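Local coordinates for FAA hydrolase family protein (Pseudomonas aeruginosa, PDB 6J5Y), which probably catalyses the metal-dependent hydrolysis of fumarylpyruvate, as a manganese-binding member of the fumarylacetoacetate hydrolase (FAH) superfamily, at residues Ile159-Asp164 and Glu214-Ala219; Val110-Thr115 and Gly224-Arg229. One frame throughout, in Å; residues are numbered along the deposited sequence.

Overall arrangement
The two contacts build one layered unit of the FAH-type fold. Interaction 1 is an in-plane pairing of two strands in a mixed sheet, and interaction 2 packs a third strand of that sheet, 225-231, against strand 105-116 of the larger sheet that carries the metal site. Their centres lie about 8 Å apart. Probable backbone hydrogen bonds join them, Met216 N to Val228 O at 2.7 Å and Gly218 O to Leu226 N at 2.8 Å, while Leu161 CD1 packs on Leu112 CD2 at 3.6 Å. Asp113, within 110-115, binds manganese and touches the bound pyruvate; the side chain of Ile159 in interaction 1 stays about 10 Å from either ligand.

Interaction 1: Ile159-Asp164 and Glu214-Ala219; sequences ISLQVD and ERMLGA
Ser160 and Ala219 form one hydrogen-bonded antiparallel pair and Gln162 and Leu217 the next, holding 159-164 against 214-219 as neighbours inside a mixed sheet. Each pair makes two bonds; the straightest, Gln162 N to Leu217 O, has an angle of 168° at the hydrogen and spans 2.9 Å. Between the bonded pairs, CA-H groups lean on the same carbonyls: Gly218 CA approaches Ser160 O at 3.2 Å.

Val163 and Met216 lie alongside one another on the face they share with Leu161, and Met216 and Leu161 both touch Tyr81 of strand 79-89 in the larger sheet. Met216 CB lies 3.9 Å from Gln162 O, and the chain then turns away from that oxygen; CG rests 3.8 Å from Val163 CG2, and beyond it SD and CE lead off from the 159-164 strand, in a chain that bends at its last torsion. Val210, Val228 and Val230 also touch this side chain. The other methyl of Val163, CG1, faces the Glu214 carboxylate. On the opposite face, which carries Ser160, Gln162, Leu217 and Ala219, Gln162 CG lies 3.7 Å from Leu217 CB.

At the end of the pairing Asp164 leaves the strand. Its backbone N still donates to Arg215 O, and its carboxylate returns the grip: CG sits beside the backbone N (chi1 -69°), which lets OD1 accept Arg215 N at 2.9 Å from above the carboxylate plane. OD2 is left 3.4 Å from Glu214 OE2, with the two carboxylates turned 65° apart. Glu214 OE1 accepts a bond from Glu211 N. The proximity of two acids could raise the proton affinity of one of them, whereas the N-H groups bonded to Asp164 OD1 and Glu214 OE1 would offset part of that charge.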
loop_
_atom_site.group_PDB
_atom_site.type_symbol
_atom_site.label_atom_id
_atom_site.label_comp_id
_atom_site.label_asym_id
_atom_site.label_seq_id
_atom_site.Cartn_x
_atom_site.Cartn_y
_atom_site.Cartn_z
ATOM N N ILE A 159 6.408 -2.101 11.875
ATOM C CA ILE A 159 6.455 -1.673 10.449
ATOM C C ILE A 159 7.567 -0.630 10.340
ATOM O O ILE A 159 7.607 0.348 11.155
ATOM C CB ILE A 159 5.088 -1.150 9.978
ATOM C CG1 ILE A 159 5.111 -0.677 8.516
ATOM C CG2 ILE A 159 4.557 -0.078 10.928
ATOM C CD1 ILE A 159 3.742 -0.572 7.884
ATOM N N SER A 160 8.468 -0.832 9.393
ATOM C CA SER A 160 9.732 -0.067 9.307
ATOM C C SER A 160 10.141 0.114 7.844
ATOM O O SER A 160 9.868 -0.795 7.001
ATOM C CB SER A 160 10.793 -0.763 10.092
ATOM O OG SER A 160 11.196 -1.936 9.395
ATOM N N LEU A 161 10.783 1.242 7.563
ATOM C CA LEU A 161 11.360 1.551 6.238
ATOM C C LEU A 161 12.730 2.162 6.472
ATOM O O LEU A 161 12.823 3.166 7.234
ATOM C CB LEU A 161 10.480 2.531 5.466
ATOM C CG LEU A 161 10.889 2.734 4.008
ATOM C CD1 LEU A 161 9.695 3.157 3.186
ATOM C CD2 LEU A 161 11.992 3.761 3.863
ATOM N N GLN A 162 13.747 1.584 5.849
ATOM C CA GLN A 162 15.091 2.184 5.896
ATOM C C GLN A 162 15.481 2.575 4.478
ATOM O O GLN A 162 15.021 1.925 3.499
ATOM C CB GLN A 162 16.070 1.273 6.633
ATOM C CG GLN A 162 16.249 -0.096 6.007
ATOM C CD GLN A 162 17.486 -0.767 6.543
ATOM O OE1 GLN A 162 18.468 -0.954 5.825
ATOM N NE2 GLN A 162 17.450 -1.090 7.828
ATOM N N VAL A 163 16.222 3.678 4.370
ATOM C CA VAL A 163 16.822 4.111 3.089
ATOM C C VAL A 163 18.329 4.143 3.307
ATOM O O VAL A 163 18.779 4.888 4.217
ATOM C CB VAL A 163 16.273 5.470 2.615
ATOM C CG1 VAL A 163 17.011 5.952 1.382
ATOM C CG2 VAL A 163 14.764 5.407 2.363
ATOM N N ASP A 164 19.059 3.373 2.500
ATOM C CA ASP A 164 20.543 3.330 2.513
ATOM C C ASP A 164 21.011 3.068 3.943
ATOM O O ASP A 164 21.941 3.759 4.380
ATOM C CB ASP A 164 21.113 4.633 1.958
ATOM C CG ASP A 164 20.870 4.815 0.468
ATOM O OD1 ASP A 164 20.698 3.794 -0.234
ATOM O OD2 ASP A 164 20.877 5.967 0.017
ATOM N N GLU A 214 19.505 5.531 -4.567
ATOM C CA GLU A 214 19.164 5.150 -3.172
ATOM C C GLU A 214 18.372 3.841 -3.144
ATOM O O GLU A 214 17.519 3.618 -4.036
ATOM C CB GLU A 214 18.307 6.203 -2.463
ATOM C CG GLU A 214 19.030 7.509 -2.243
ATOM C CD GLU A 214 18.339 8.439 -1.261
ATOM O OE1 GLU A 214 17.199 8.846 -1.534
ATOM O OE2 GLU A 214 18.956 8.751 -0.217
ATOM N N ARG A 215 18.578 3.079 -2.074
ATOM C CA ARG A 215 17.981 1.748 -1.825
ATOM C C ARG A 215 17.043 1.879 -0.628
ATOM O O ARG A 215 17.443 2.522 0.359
ATOM C CB ARG A 215 19.095 0.738 -1.532
ATOM C CG ARG A 215 19.005 -0.575 -2.297
ATOM C CD ARG A 215 20.363 -1.255 -2.335
ATOM N NE ARG A 215 20.596 -2.190 -1.240
ATOM C CZ ARG A 215 21.780 -2.453 -0.694
ATOM N NH1 ARG A 215 21.876 -3.342 0.279
ATOM N NH2 ARG A 215 22.865 -1.813 -1.095
ATOM N N MET A 216 15.867 1.265 -0.703
ATOM C CA MET A 216 14.852 1.235 0.379
ATOM C C MET A 216 14.715 -0.215 0.839
ATOM O O MET A 216 14.782 -1.100 -0.037
ATOM C CB MET A 216 13.485 1.707 -0.125
ATOM C CG MET A 216 13.382 3.203 -0.363
ATOM S SD MET A 216 11.893 3.623 -1.330
ATOM C CE MET A 216 12.394 3.140 -2.981
ATOM N N LEU A 217 14.502 -0.443 2.142
ATOM C CA LEU A 217 14.097 -1.777 2.660
ATOM C C LEU A 217 12.961 -1.585 3.669
ATOM O O LEU A 217 13.173 -0.979 4.717
ATOM C CB LEU A 217 15.309 -2.478 3.270
ATOM C CG LEU A 217 15.128 -3.960 3.601
ATOM C CD1 LEU A 217 14.998 -4.792 2.337
ATOM C CD2 LEU A 217 16.283 -4.450 4.463
ATOM N N GLY A 218 11.781 -2.068 3.323
ATOM C CA GLY A 218 10.636 -2.106 4.230
ATOM C C GLY A 218 10.512 -3.477 4.844
ATOM O O GLY A 218 10.978 -4.438 4.245
ATOM N N ALA A 219 9.908 -3.552 6.016
ATOM C CA ALA A 219 9.619 -4.833 6.661
ATOM C C ALA A 219 8.392 -4.674 7.548
ATOM O O ALA A 219 8.156 -3.585 8.091
ATOM C CB ALA A 219 10.839 -5.306 7.387
#

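Interaction 2: Val110-Thr115 and Gly224-Arg229; sequences VGLDMT and GELSVR. With MN (manganese (II) ion), chain C.
Strands 110-112 and 225-229 run in roughly the same direction, 31° apart, with axes 7.1 Å from each other at their closest, so side chains, not strand pairing, fill the gap between two packed layers of the FAH-type β fold. The first belongs to the sheet bearing the metal site, the second to the smaller mixed sheet.

Val110 and Leu226 overlap flank to flank, running in opposing directions: Val110 CG1 lies against Leu226 CB at 3.8 Å, while Val110 CG2 faces Gly224 O. Leu226 turns CG away from its own backbone N (chi1 177°), which brings CD2 to Val110 O and to Leu112 CG, the latter 3.8 Å away. Leu112 crosses Leu226 at a slant and meets Val228 tip to tip, CD1 to CG2 at 3.7 Å. Ile83 and Pro141 flank this buried apolar layer.

Past Leu112 the chain carries Asp113 to the manganese, which Glu82 and Glu84 also bind. Lys54 forms a salt bridge to Asp113 OD1 and Lys134 a hydrogen bond to OD2, which would help to fix the carboxylate's orientation. Thr115 OG1 donates to Asp113 O, and Asp113 OD2 sits 2.2 Å from the manganese, which also binds a water.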
loop_
_atom_site.group_PDB
_atom_site.type_symbol
_atom_site.label_atom_id
_atom_site.label_comp_id
_atom_site.label_asym_id
_atom_site.label_seq_id
_atom_site.Cartn_x
_atom_site.Cartn_y
_atom_site.Cartn_z
ATOM N N VAL A 110 3.867 -6.651 2.622
ATOM C CA VAL A 110 4.544 -5.334 2.760
ATOM C C VAL A 110 4.358 -4.566 1.448
ATOM O O VAL A 110 4.635 -5.153 0.404
ATOM C CB VAL A 110 6.041 -5.513 3.058
ATOM C CG1 VAL A 110 6.699 -4.173 3.361
ATOM C CG2 VAL A 110 6.268 -6.532 4.167
ATOM N N GLY A 111 3.942 -3.299 1.507
ATOM C CA GLY A 111 3.777 -2.472 0.309
ATOM C C GLY A 111 4.411 -1.106 0.448
ATOM O O GLY A 111 4.629 -0.661 1.574
ATOM N N LEU A 112 4.649 -0.467 -0.693
ATOM C CA LEU A 112 5.102 0.935 -0.797
ATOM C C LEU A 112 4.078 1.717 -1.624
ATOM O O LEU A 112 3.804 1.348 -2.789
ATOM C CB LEU A 112 6.474 0.978 -1.463
ATOM C CG LEU A 112 7.674 0.719 -0.561
ATOM C CD1 LEU A 112 8.900 0.408 -1.400
ATOM C CD2 LEU A 112 7.928 1.932 0.335
ATOM N N ASP A 113 3.545 2.776 -1.033
ATOM C CA ASP A 113 2.659 3.717 -1.736
ATOM C C ASP A 113 3.565 4.817 -2.283
ATOM O O ASP A 113 3.643 5.912 -1.657
ATOM C CB ASP A 113 1.525 4.158 -0.807
ATOM C CG ASP A 113 0.661 5.237 -1.422
ATOM O OD1 ASP A 113 0.757 5.425 -2.664
ATOM O OD2 ASP A 113 -0.088 5.897 -0.663
ATOM N N MET A 114 4.225 4.549 -3.409
ATOM C CA MET A 114 5.199 5.509 -3.987
ATOM C C MET A 114 4.390 6.709 -4.520
ATOM O O MET A 114 3.217 6.542 -4.918
ATOM C CB MET A 114 6.077 4.859 -5.063
ATOM C CG MET A 114 6.892 3.672 -4.534
ATOM S SD MET A 114 7.968 4.124 -3.134
ATOM C CE MET A 114 8.922 5.465 -3.850
ATOM N N THR A 115 4.906 7.917 -4.347
ATOM C CA THR A 115 4.070 9.145 -4.419
ATOM C C THR A 115 4.846 10.248 -5.143
ATOM O O THR A 115 5.978 10.469 -4.754
ATOM C CB THR A 115 3.661 9.598 -3.008
ATOM O OG1 THR A 115 2.873 8.560 -2.417
ATOM C CG2 THR A 115 2.864 10.881 -3.005
ATOM N N GLY A 224 8.068 -10.561 6.299
ATOM C CA GLY A 224 9.352 -10.387 5.608
ATOM C C GLY A 224 9.564 -8.945 5.167
ATOM O O GLY A 224 9.074 -8.027 5.832
ATOM N N GLU A 225 10.241 -8.778 4.040
ATOM C CA GLU A 225 10.918 -7.520 3.652
ATOM C C GLU A 225 10.567 -7.169 2.203
ATOM O O GLU A 225 10.160 -8.061 1.433
ATOM C CB GLU A 225 12.421 -7.716 3.824
ATOM C CG GLU A 225 12.983 -8.738 2.845
ATOM C CD GLU A 225 12.855 -10.198 3.264
ATOM O OE1 GLU A 225 13.760 -10.649 4.004
ATOM O OE2 GLU A 225 11.850 -10.876 2.878
ATOM N N LEU A 226 10.789 -5.913 1.842
ATOM C CA LEU A 226 10.548 -5.377 0.480
ATOM C C LEU A 226 11.737 -4.499 0.105
ATOM O O LEU A 226 11.866 -3.436 0.720
ATOM C CB LEU A 226 9.236 -4.578 0.494
ATOM C CG LEU A 226 8.863 -3.884 -0.811
ATOM C CD1 LEU A 226 8.721 -4.895 -1.923
ATOM C CD2 LEU A 226 7.579 -3.093 -0.641
ATOM N N SER A 227 12.592 -4.950 -0.813
ATOM C CA SER A 227 13.801 -4.220 -1.281
ATOM C C SER A 227 13.555 -3.534 -2.636
ATOM O O SER A 227 13.265 -4.214 -3.644
ATOM C CB SER A 227 14.989 -5.147 -1.332
ATOM O OG SER A 227 16.147 -4.485 -1.809
ATOM N N VAL A 228 13.735 -2.215 -2.682
ATOM C CA VAL A 228 13.523 -1.412 -3.919
ATOM C C VAL A 228 14.699 -0.448 -4.041
ATOM O O VAL A 228 14.992 0.213 -3.043
ATOM C CB VAL A 228 12.191 -0.635 -3.882
ATOM C CG1 VAL A 228 12.022 0.232 -5.126
ATOM C CG2 VAL A 228 10.999 -1.569 -3.701
ATOM N N ARG A 229 15.324 -0.377 -5.207
ATOM C CA ARG A 229 16.336 0.650 -5.539
ATOM C C ARG A 229 15.757 1.541 -6.635
ATOM O O ARG A 229 15.237 1.011 -7.636
ATOM C CB ARG A 229 17.662 0.035 -6.001
ATOM C CG ARG A 229 18.737 1.056 -6.366
ATOM C CD ARG A 229 20.107 0.458 -6.677
ATOM N NE ARG A 229 19.986 -0.968 -6.957
ATOM C CZ ARG A 229 20.957 -1.787 -7.349
ATOM N NH1 ARG A 229 20.672 -3.064 -7.545
ATOM N NH2 ARG A 229 22.189 -1.347 -7.552
HETATM MN MN MN C . -0.147 5.933 1.517
HETATM O O HOH W 1 -2.032 4.870 1.457
#